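Local coordinates for protein sulfoquinovosidase (Escherichia coli, PDB 5AEG) that hydrolyses sulfoquinovosyl diacylglycerides and simple sulfoquinovosides such as sulfoquinovosyl glycerol to release sulfoquinovose, as a glycoside hydrolase of family 31, at residues E126-G131 / H599-K604; S137-R142 / P589-Y594; T190-C195 / H593-A598. One frame throughout, in Å; residues are numbered along the deposited sequence.

Contact 1. Residues E126-G131 / H599-K604; sequences EDHIYG and HTYTLK
Y601, on a 3-10 segment, meets H128 and Y130 at once. Its CB sits over one face of the H128 imidazole, 4.0 Å from the ring centroid and 23° off the normal, a CH-pi contact; the backbone O of E126 lies over the opposite face, and D140 holds H128 ND1. The two rings are nearly parallel, at 14°, but slid so far apart that they barely overlap. With CG of Y601 anti to its own carbonyl carbon (chi1 -68°), the phenol ring presents its edge to Y130 OH; it stacks with F591, and its OH bonds to the backbone O of E595. The carbonyl of Y601 is gripped by Y130: OH donates to O over 2.6 Å, in the carbonyl plane on a lone pair, and this O lies close to the plane of the Y130 ring. T602 follows, its CG2 3.9 Å from CE1 of H128. Both OG1 and N of T602 bond to H599 O from the same face of the carbonyl. Thus a 3-10 turn from the C-terminal domain docks on the edge strand 129-133 of the N-terminal galactose mutarotase-like domain, an interdomain seam of this GH31 enzyme.

Contact 2. Residues S137-R142 / P589-Y594; sequences SYFDLR and PLFLHY
F139 and P589 mark the nearest approach of the two backbones, their CA atoms 9.5 Å apart, so the loop 137-142 and the turn 589-594 meet through side chains alone. This is a small aromatic-proline cluster at a three-domain junction of the GH31 fold: F139 comes from the N-terminal galactose mutarotase-like domain, P589 and F591 from the C-terminal domain, and L491 and M495 on helix 486-495 of the TIM-barrel domain touch both F139 and P589. With CG of F139 anti to the backbone N, chi1 174° carries the ring towards P589 and F591. The F591 side chain comes from the opposite direction, and the two rings meet rim to rim, with planes at 10° and centroids 6.0 Å apart; CE2 of F139 lies 3.7 Å from CE2 of F591, and neither ring covers the face of the other. P589 crosses F139 at about a right angle, and its CG lies 3.7 Å from CZ of F139. CB of P589 lies over a face of the F591 ring, towards its rim, so the proline packs against both aromatics. In the 589-594 turn, P589 O accepts from L592 N, and L590 O from both H593 N and Y594 N. Just after F139 in the chain comes an Asx turn, in which R142 N donates to D140 OD1 at 3.1 Å from above the carboxylate plane, with an N-H...O angle of 162°.

Contact 3. Residues T190-C195 / H593-A598; sequences TQKYYC and HYEDDA
K192 and E595 reach across the protein surface to form a salt bridge, the one direct touch between the two segments. The charged pair is short: K192 NZ donates to E595 OE1 over 2.6 Å, arriving on the syn side of the carboxylate but 30° out of its plane. The ammonium engages one oxygen rather than straddling both, since NZ of K192 stays 3.7 Å from OE2 of E595. The lysine's last methylene comes along with it, CE of K192 lying 3.4 Å from OE1 of E595. Both side chains are stretched out beyond CG, as K192 shows with chi2, chi3 and chi4 all near 180°, and they cross at a slant.

K192 has a second polar partner. Its NZ also donates to the backbone O of D230, so the ammonium is shared between a carboxylate and a carbonyl. An alanine in place of E595 would probably leave K192 NZ without its anionic mate, still bonded to the D230 carbonyl but with its charge less well balanced.

The backbones place the two groups. K192 lies in the connection of the beta hairpin formed by strands 186-189 and 193-197 of the galactose mutarotase-like domain, and its positive phi, in the left-handed region, turns the chain just before the second strand. Across the contact, E595 is the second residue of a type I beta turn from Y594 to D597 in the C-terminal domain, closed by D597 N to Y594 O at 3.0 Å.

Side-chain packing adds Y232, at the start of helix 232-243, against K192, and T231, in the loop before it, against E595.

Overall arrangement
The three contacts run along one seam between the N-terminal and C-terminal domains, all ending on the loop between strands 587-588 and 607-609. Centres of contacts 1 and 2 lie about 4 Å apart, and that of contact 3 about 8 Å from contact 1 and 9 Å from contact 2. Contacts 1 and 2 are tied by I129 O to L141 N (2.7 Å) and by packing of Y130 CD1 on F139 CZ (3.4 Å). Contact 1 joins contact 3 through D127 OD2 to Q191 NE2 (2.7 Å). The seam lies away from the catalytic and substrate-binding residues. A bound methylpentanediol, probably from the crystallisation liquor, lies about 4 Å from the H128 side chain.

Contact 1. Residues E126-G131 / H599-K604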
loop_
_atom_site.group_PDB
_atom_site.type_symbol
_atom_site.label_atom_id
_atom_site.label_comp_id
_atom_site.label_asym_id
_atom_site.label_seq_id
_atom_site.Cartn_x
_atom_site.Cartn_y
_atom_site.Cartn_z
ATOM N N GLU A 126 -10.304 24.630 7.175
ATOM C CA GLU A 126 -8.823 24.506 7.260
ATOM C C GLU A 126 -8.270 23.072 7.471
ATOM O O GLU A 126 -7.059 22.846 7.394
ATOM C CB GLU A 126 -8.267 25.371 8.391
ATOM C CG GLU A 126 -8.760 24.970 9.747
ATOM C CD GLU A 126 -10.073 25.738 10.196
ATOM O OE1 GLU A 126 -10.878 26.288 9.366
ATOM O OE2 GLU A 126 -10.280 25.778 11.413
ATOM N N ASP A 127 -9.124 22.100 7.747
ATOM C CA ASP A 127 -8.628 20.809 8.105
ATOM C C ASP A 127 -7.921 20.152 6.885
ATOM O O ASP A 127 -8.396 20.271 5.773
ATOM C CB ASP A 127 -9.760 19.876 8.540
ATOM C CG ASP A 127 -10.492 20.338 9.800
ATOM O OD1 ASP A 127 -9.929 21.119 10.598
ATOM O OD2 ASP A 127 -11.593 19.801 10.042
ATOM N N HIS A 128 -6.852 19.413 7.138
ATOM C CA HIS A 128 -6.316 18.460 6.145
ATOM C C HIS A 128 -6.707 17.079 6.522
ATOM O O HIS A 128 -7.036 16.773 7.698
ATOM C CB HIS A 128 -4.757 18.588 6.026
ATOM C CG HIS A 128 -4.300 19.985 5.807
ATOM N ND1 HIS A 128 -4.249 20.576 4.561
ATOM C CD2 HIS A 128 -3.926 20.962 6.696
ATOM C CE1 HIS A 128 -3.798 21.829 4.668
ATOM N NE2 HIS A 128 -3.626 22.092 5.952
ATOM N N ILE A 129 -6.562 16.153 5.550
ATOM C CA ILE A 129 -6.987 14.811 5.721
ATOM C C ILE A 129 -5.915 13.894 5.073
ATOM O O ILE A 129 -5.491 14.161 3.926
ATOM C CB ILE A 129 -8.331 14.591 5.015
ATOM C CG1 ILE A 129 -9.525 15.373 5.662
ATOM C CG2 ILE A 129 -8.690 13.132 5.010
ATOM C CD1 ILE A 129 -9.857 14.842 7.062
ATOM N N TYR A 130 -5.542 12.863 5.773
ATOM C CA TYR A 130 -4.504 11.954 5.299
ATOM C C TYR A 130 -4.980 10.515 5.468
ATOM O O TYR A 130 -5.850 10.195 6.314
ATOM C CB TYR A 130 -3.212 12.153 6.110
ATOM C CG TYR A 130 -2.758 13.532 6.092
ATOM C CD1 TYR A 130 -2.046 14.057 5.027
ATOM C CD2 TYR A 130 -3.079 14.388 7.148
ATOM C CE1 TYR A 130 -1.688 15.409 4.981
ATOM C CE2 TYR A 130 -2.710 15.717 7.143
ATOM C CZ TYR A 130 -2.043 16.245 6.051
ATOM O OH TYR A 130 -1.657 17.532 5.993
ATOM N N GLY A 131 -4.387 9.661 4.653
ATOM C CA GLY A 131 -4.620 8.248 4.745
ATOM C C GLY A 131 -5.391 7.697 3.573
ATOM O O GLY A 131 -5.067 7.922 2.399
ATOM N N HIS A 599 3.365 24.723 6.756
ATOM C CA HIS A 599 3.780 24.377 5.439
ATOM C C HIS A 599 3.952 22.852 5.294
ATOM O O HIS A 599 3.707 22.285 4.212
ATOM C CB HIS A 599 5.054 25.121 5.054
ATOM C CG HIS A 599 5.333 25.027 3.582
ATOM N ND1 HIS A 599 4.421 25.435 2.620
ATOM C CD2 HIS A 599 6.366 24.481 2.899
ATOM C CE1 HIS A 599 4.895 25.163 1.418
ATOM N NE2 HIS A 599 6.091 24.612 1.557
ATOM N N THR A 600 4.307 22.209 6.352
ATOM C CA THR A 600 4.666 20.752 6.281
ATOM C C THR A 600 3.406 19.885 5.940
ATOM O O THR A 600 3.563 18.758 5.444
ATOM C CB THR A 600 5.269 20.205 7.536
ATOM O OG1 THR A 600 4.342 20.254 8.651
ATOM C CG2 THR A 600 6.624 20.926 7.889
ATOM N N TYR A 601 2.202 20.471 6.089
ATOM C CA TYR A 601 0.955 19.704 5.917
ATOM C C TYR A 601 0.631 19.535 4.476
ATOM O O TYR A 601 -0.210 18.703 4.121
ATOM C CB TYR A 601 -0.219 20.343 6.732
ATOM C CG TYR A 601 -0.015 20.227 8.240
ATOM C CD1 TYR A 601 0.694 21.198 8.971
ATOM C CD2 TYR A 601 -0.552 19.181 8.952
ATOM C CE1 TYR A 601 0.889 21.064 10.331
ATOM C CE2 TYR A 601 -0.378 19.041 10.315
ATOM C CZ TYR A 601 0.354 20.004 11.018
ATOM O OH TYR A 601 0.490 19.801 12.372
ATOM N N THR A 602 1.225 20.342 3.599
ATOM C CA THR A 602 0.875 20.302 2.213
ATOM C C THR A 602 2.000 19.658 1.339
ATOM O O THR A 602 1.879 19.664 0.150
ATOM C CB THR A 602 0.565 21.718 1.672
ATOM O OG1 THR A 602 1.689 22.531 1.841
ATOM C CG2 THR A 602 -0.655 22.352 2.399
ATOM N N LEU A 603 3.076 19.205 1.961
ATOM C CA LEU A 603 4.171 18.585 1.269
ATOM C C LEU A 603 3.698 17.162 0.829
ATOM O O LEU A 603 3.006 16.438 1.598
ATOM C CB LEU A 603 5.406 18.462 2.146
ATOM C CG LEU A 603 6.043 19.795 2.632
ATOM C CD1 LEU A 603 7.144 19.483 3.616
ATOM C CD2 LEU A 603 6.535 20.620 1.482
ATOM N N LYS A 604 4.142 16.789 -0.343
ATOM C CA LYS A 604 3.834 15.435 -0.961
ATOM C C LYS A 604 5.069 14.611 -1.301
ATOM O O LYS A 604 4.986 13.371 -1.360
ATOM C CB LYS A 604 3.057 15.674 -2.316
ATOM C CG LYS A 604 1.820 16.456 -2.122
ATOM C CD LYS A 604 1.144 16.893 -3.451
ATOM C CE LYS A 604 0.635 15.666 -4.117
ATOM N NZ LYS A 604 -0.411 16.101 -5.091
#

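Contact 2. Residues S137-R142 / P589-Y594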
loop_
_atom_site.group_PDB
_atom_site.type_symbol
_atom_site.label_atom_id
_atom_site.label_comp_id
_atom_site.label_asym_id
_atom_site.label_seq_id
_atom_site.Cartn_x
_atom_site.Cartn_y
_atom_site.Cartn_z
ATOM N N SER A 137 -1.438 9.983 -5.998
ATOM C CA SER A 137 -1.488 11.331 -6.539
ATOM C C SER A 137 -1.673 12.450 -5.510
ATOM O O SER A 137 -1.342 13.619 -5.775
ATOM C CB SER A 137 -2.651 11.464 -7.557
ATOM O OG SER A 137 -2.457 10.613 -8.688
ATOM N N TYR A 138 -2.219 12.109 -4.352
ATOM C CA TYR A 138 -2.518 13.061 -3.286
ATOM C C TYR A 138 -2.028 12.456 -1.993
ATOM O O TYR A 138 -2.135 11.222 -1.802
ATOM C CB TYR A 138 -4.028 13.338 -3.198
ATOM C CG TYR A 138 -4.494 14.165 -4.375
ATOM C CD1 TYR A 138 -4.177 15.517 -4.467
ATOM C CD2 TYR A 138 -5.160 13.563 -5.455
ATOM C CE1 TYR A 138 -4.525 16.264 -5.619
ATOM C CE2 TYR A 138 -5.551 14.290 -6.554
ATOM C CZ TYR A 138 -5.251 15.623 -6.644
ATOM O OH TYR A 138 -5.664 16.276 -7.773
ATOM N N PHE A 139 -1.476 13.300 -1.097
ATOM C CA PHE A 139 -1.263 12.837 0.269
ATOM C C PHE A 139 -2.339 13.513 1.090
ATOM O O PHE A 139 -3.233 12.819 1.639
ATOM C CB PHE A 139 0.185 13.140 0.752
ATOM C CG PHE A 139 0.429 12.824 2.205
ATOM C CD1 PHE A 139 -0.114 11.675 2.831
ATOM C CD2 PHE A 139 1.211 13.712 2.974
ATOM C CE1 PHE A 139 0.072 11.419 4.195
ATOM C CE2 PHE A 139 1.422 13.457 4.317
ATOM C CZ PHE A 139 0.883 12.287 4.923
ATOM N N ASP A 140 -2.257 14.850 1.235
ATOM C CA ASP A 140 -3.438 15.595 1.753
ATOM C C ASP A 140 -4.567 15.319 0.804
ATOM O O ASP A 140 -4.500 15.672 -0.366
ATOM C CB ASP A 140 -3.160 17.058 1.782
ATOM C CG ASP A 140 -4.320 17.896 2.365
ATOM O OD1 ASP A 140 -5.305 17.401 2.904
ATOM O OD2 ASP A 140 -4.187 19.107 2.280
ATOM N N LEU A 141 -5.661 14.720 1.290
ATOM C CA LEU A 141 -6.805 14.386 0.445
ATOM C C LEU A 141 -7.893 15.458 0.368
ATOM O O LEU A 141 -8.897 15.371 -0.416
ATOM C CB LEU A 141 -7.437 13.094 1.006
ATOM C CG LEU A 141 -6.540 11.885 1.218
ATOM C CD1 LEU A 141 -7.258 10.683 1.746
ATOM C CD2 LEU A 141 -5.803 11.531 -0.024
ATOM N N ARG A 142 -7.747 16.506 1.156
ATOM C CA ARG A 142 -8.791 17.591 1.145
ATOM C C ARG A 142 -9.011 18.269 -0.158
ATOM O O ARG A 142 -8.083 18.571 -0.860
ATOM C CB ARG A 142 -8.520 18.638 2.270
ATOM C CG ARG A 142 -9.814 19.368 2.683
ATOM C CD ARG A 142 -10.621 18.546 3.661
ATOM N NE ARG A 142 -11.958 19.049 3.895
ATOM C CZ ARG A 142 -12.232 20.048 4.733
ATOM N NH1 ARG A 142 -11.242 20.663 5.388
ATOM N NH2 ARG A 142 -13.506 20.416 4.921
ATOM N N PRO A 589 5.760 11.664 7.522
ATOM C CA PRO A 589 5.334 12.976 7.126
ATOM C C PRO A 589 6.057 13.996 8.046
ATOM O O PRO A 589 6.227 13.670 9.216
ATOM C CB PRO A 589 3.821 12.953 7.416
ATOM C CG PRO A 589 3.460 11.500 7.391
ATOM C CD PRO A 589 4.636 10.813 7.959
ATOM N N LEU A 590 6.504 15.112 7.506
ATOM C CA LEU A 590 7.296 16.094 8.335
ATOM C C LEU A 590 6.468 16.608 9.568
ATOM O O LEU A 590 7.050 16.900 10.635
ATOM C CB LEU A 590 7.738 17.247 7.550
ATOM C CG LEU A 590 9.136 17.131 6.894
ATOM C CD1 LEU A 590 9.272 16.033 5.824
ATOM C CD2 LEU A 590 9.587 18.445 6.330
ATOM N N PHE A 591 5.146 16.620 9.441
ATOM C CA PHE A 591 4.285 17.150 10.509
ATOM C C PHE A 591 4.219 16.205 11.683
ATOM O O PHE A 591 3.804 16.633 12.721
ATOM C CB PHE A 591 2.932 17.617 9.984
ATOM C CG PHE A 591 2.114 16.537 9.327
ATOM C CD1 PHE A 591 1.507 15.559 10.069
ATOM C CD2 PHE A 591 1.989 16.524 7.988
ATOM C CE1 PHE A 591 0.711 14.585 9.445
ATOM C CE2 PHE A 591 1.242 15.541 7.345
ATOM C CZ PHE A 591 0.582 14.603 8.074
ATOM N N LEU A 592 4.716 14.958 11.595
ATOM C CA LEU A 592 4.828 14.134 12.768
ATOM C C LEU A 592 5.804 14.760 13.808
ATOM O O LEU A 592 5.629 14.533 15.040
ATOM C CB LEU A 592 5.297 12.740 12.520
ATOM C CG LEU A 592 4.432 11.778 11.696
ATOM C CD1 LEU A 592 4.901 10.355 11.822
ATOM C CD2 LEU A 592 2.977 11.933 11.993
ATOM N N HIS A 593 6.806 15.476 13.307
ATOM C CA HIS A 593 7.848 16.061 14.188
ATOM C C HIS A 593 7.888 17.551 14.190
ATOM O O HIS A 593 8.623 18.088 15.000
ATOM C CB HIS A 593 9.223 15.470 13.892
ATOM C CG HIS A 593 9.300 14.032 14.139
ATOM N ND1 HIS A 593 9.086 13.472 15.398
ATOM C CD2 HIS A 593 9.493 12.983 13.280
ATOM C CE1 HIS A 593 9.184 12.157 15.306
ATOM N NE2 HIS A 593 9.442 11.841 14.033
ATOM N N TYR A 594 7.198 18.241 13.273
ATOM C CA TYR A 594 7.189 19.705 13.100
ATOM C C TYR A 594 5.711 20.109 13.057
ATOM O O TYR A 594 5.269 20.755 12.167
ATOM C CB TYR A 594 8.006 20.180 11.829
ATOM C CG TYR A 594 9.434 19.735 11.969
ATOM C CD1 TYR A 594 10.372 20.537 12.663
ATOM C CD2 TYR A 594 9.850 18.480 11.540
ATOM C CE1 TYR A 594 11.669 20.064 12.934
ATOM C CE2 TYR A 594 11.171 18.019 11.744
ATOM C CZ TYR A 594 12.099 18.836 12.393
ATOM O OH TYR A 594 13.360 18.404 12.721
#

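Contact 3. Residues T190-C195 / H593-A598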
loop_
_atom_site.group_PDB
_atom_site.type_symbol
_atom_site.label_atom_id
_atom_site.label_comp_id
_atom_site.label_asym_id
_atom_site.label_seq_id
_atom_site.Cartn_x
_atom_site.Cartn_y
_atom_site.Cartn_z
ATOM N N THR A 190 -6.636 16.657 10.696
ATOM C CA THR A 190 -5.823 17.595 11.495
ATOM C C THR A 190 -6.546 18.150 12.747
ATOM O O THR A 190 -5.908 18.873 13.482
ATOM C CB THR A 190 -5.187 18.678 10.666
ATOM O OG1 THR A 190 -6.137 19.415 9.911
ATOM C CG2 THR A 190 -4.095 18.038 9.708
ATOM N N GLN A 191 -7.827 17.785 12.970
ATOM C CA GLN A 191 -8.445 17.906 14.342
ATOM C C GLN A 191 -7.934 16.839 15.272
ATOM O O GLN A 191 -8.404 16.685 16.367
ATOM C CB GLN A 191 -9.949 17.857 14.187
ATOM C CG GLN A 191 -10.464 19.053 13.397
ATOM C CD GLN A 191 -11.982 19.291 13.569
ATOM O OE1 GLN A 191 -12.522 19.085 14.610
ATOM N NE2 GLN A 191 -12.647 19.664 12.503
ATOM N N LYS A 192 -6.963 16.013 14.799
ATOM C CA LYS A 192 -6.273 15.021 15.553
ATOM C C LYS A 192 -7.167 13.868 16.034
ATOM O O LYS A 192 -7.288 13.556 17.249
ATOM C CB LYS A 192 -5.429 15.659 16.686
ATOM C CG LYS A 192 -4.206 16.366 16.155
ATOM C CD LYS A 192 -3.346 16.936 17.290
ATOM C CE LYS A 192 -2.119 17.641 16.750
ATOM N NZ LYS A 192 -1.318 18.121 17.919
ATOM N N TYR A 193 -7.862 13.257 15.069
ATOM C CA TYR A 193 -8.570 12.043 15.301
ATOM C C TYR A 193 -8.362 11.183 14.064
ATOM O O TYR A 193 -8.002 11.713 13.005
ATOM C CB TYR A 193 -10.046 12.262 15.530
ATOM C CG TYR A 193 -10.863 12.762 14.357
ATOM C CD1 TYR A 193 -11.349 11.871 13.388
ATOM C CD2 TYR A 193 -11.195 14.094 14.211
ATOM C CE1 TYR A 193 -12.125 12.335 12.316
ATOM C CE2 TYR A 193 -12.011 14.549 13.172
ATOM C CZ TYR A 193 -12.457 13.612 12.196
ATOM O OH TYR A 193 -13.207 14.048 11.081
ATOM N N TYR A 194 -8.674 9.930 14.210
ATOM C CA TYR A 194 -8.805 9.041 13.036
ATOM C C TYR A 194 -10.187 8.533 13.021
ATOM O O TYR A 194 -10.837 8.407 14.093
ATOM C CB TYR A 194 -7.840 7.842 13.130
ATOM C CG TYR A 194 -8.071 6.719 14.185
ATOM C CD1 TYR A 194 -9.115 5.807 14.070
ATOM C CD2 TYR A 194 -7.212 6.545 15.275
ATOM C CE1 TYR A 194 -9.322 4.828 15.042
ATOM C CE2 TYR A 194 -7.427 5.543 16.237
ATOM C CZ TYR A 194 -8.505 4.713 16.131
ATOM O OH TYR A 194 -8.793 3.686 17.028
ATOM N N CYS A 195 -10.661 8.227 11.811
ATOM C CA CYS A 195 -11.929 7.508 11.630
ATOM C C CYS A 195 -11.706 6.215 10.857
ATOM O O CYS A 195 -11.082 6.258 9.791
ATOM C CB CYS A 195 -12.848 8.416 10.869
ATOM S SG CYS A 195 -14.374 7.635 10.321
ATOM N N HIS A 593 6.806 15.476 13.307
ATOM C CA HIS A 593 7.848 16.061 14.188
ATOM C C HIS A 593 7.888 17.551 14.190
ATOM O O HIS A 593 8.623 18.088 15.000
ATOM C CB HIS A 593 9.223 15.470 13.892
ATOM C CG HIS A 593 9.300 14.032 14.139
ATOM N ND1 HIS A 593 9.086 13.472 15.398
ATOM C CD2 HIS A 593 9.493 12.983 13.280
ATOM C CE1 HIS A 593 9.184 12.157 15.306
ATOM N NE2 HIS A 593 9.442 11.841 14.033
ATOM N N TYR A 594 7.198 18.241 13.273
ATOM C CA TYR A 594 7.189 19.705 13.100
ATOM C C TYR A 594 5.711 20.109 13.057
ATOM O O TYR A 594 5.269 20.755 12.167
ATOM C CB TYR A 594 8.006 20.180 11.829
ATOM C CG TYR A 594 9.434 19.735 11.969
ATOM C CD1 TYR A 594 10.372 20.537 12.663
ATOM C CD2 TYR A 594 9.850 18.480 11.540
ATOM C CE1 TYR A 594 11.669 20.064 12.934
ATOM C CE2 TYR A 594 11.171 18.019 11.744
ATOM C CZ TYR A 594 12.099 18.836 12.393
ATOM O OH TYR A 594 13.360 18.404 12.721
ATOM N N GLU A 595 4.952 19.725 14.089
ATOM C CA GLU A 595 3.490 19.920 14.105
ATOM C C GLU A 595 3.031 21.320 13.977
ATOM O O GLU A 595 1.974 21.558 13.383
ATOM C CB GLU A 595 2.858 19.336 15.391
ATOM C CG GLU A 595 2.716 17.845 15.415
ATOM C CD GLU A 595 1.786 17.371 16.520
ATOM O OE1 GLU A 595 1.165 18.251 17.200
ATOM O OE2 GLU A 595 1.602 16.144 16.674
ATOM N N ASP A 596 3.850 22.282 14.459
ATOM C CA ASP A 596 3.462 23.673 14.469
ATOM C C ASP A 596 3.776 24.345 13.160
ATOM O O ASP A 596 3.475 25.495 13.011
ATOM C CB ASP A 596 4.137 24.402 15.669
ATOM C CG ASP A 596 5.680 24.250 15.661
ATOM O OD1 ASP A 596 6.275 23.263 15.018
ATOM O OD2 ASP A 596 6.297 25.080 16.369
ATOM N N ASP A 597 4.425 23.651 12.199
ATOM C CA ASP A 597 4.796 24.259 10.927
ATOM C C ASP A 597 3.701 23.991 9.884
ATOM O O ASP A 597 3.558 22.827 9.389
ATOM C CB ASP A 597 6.171 23.755 10.470
ATOM C CG ASP A 597 6.677 24.410 9.231
ATOM O OD1 ASP A 597 5.860 24.828 8.383
ATOM O OD2 ASP A 597 7.928 24.470 9.008
ATOM N N ALA A 598 2.948 25.047 9.555
ATOM C CA ALA A 598 1.787 24.932 8.628
ATOM C C ALA A 598 2.149 24.415 7.219
ATOM O O ALA A 598 1.394 23.661 6.610
ATOM C CB ALA A 598 1.057 26.265 8.508
#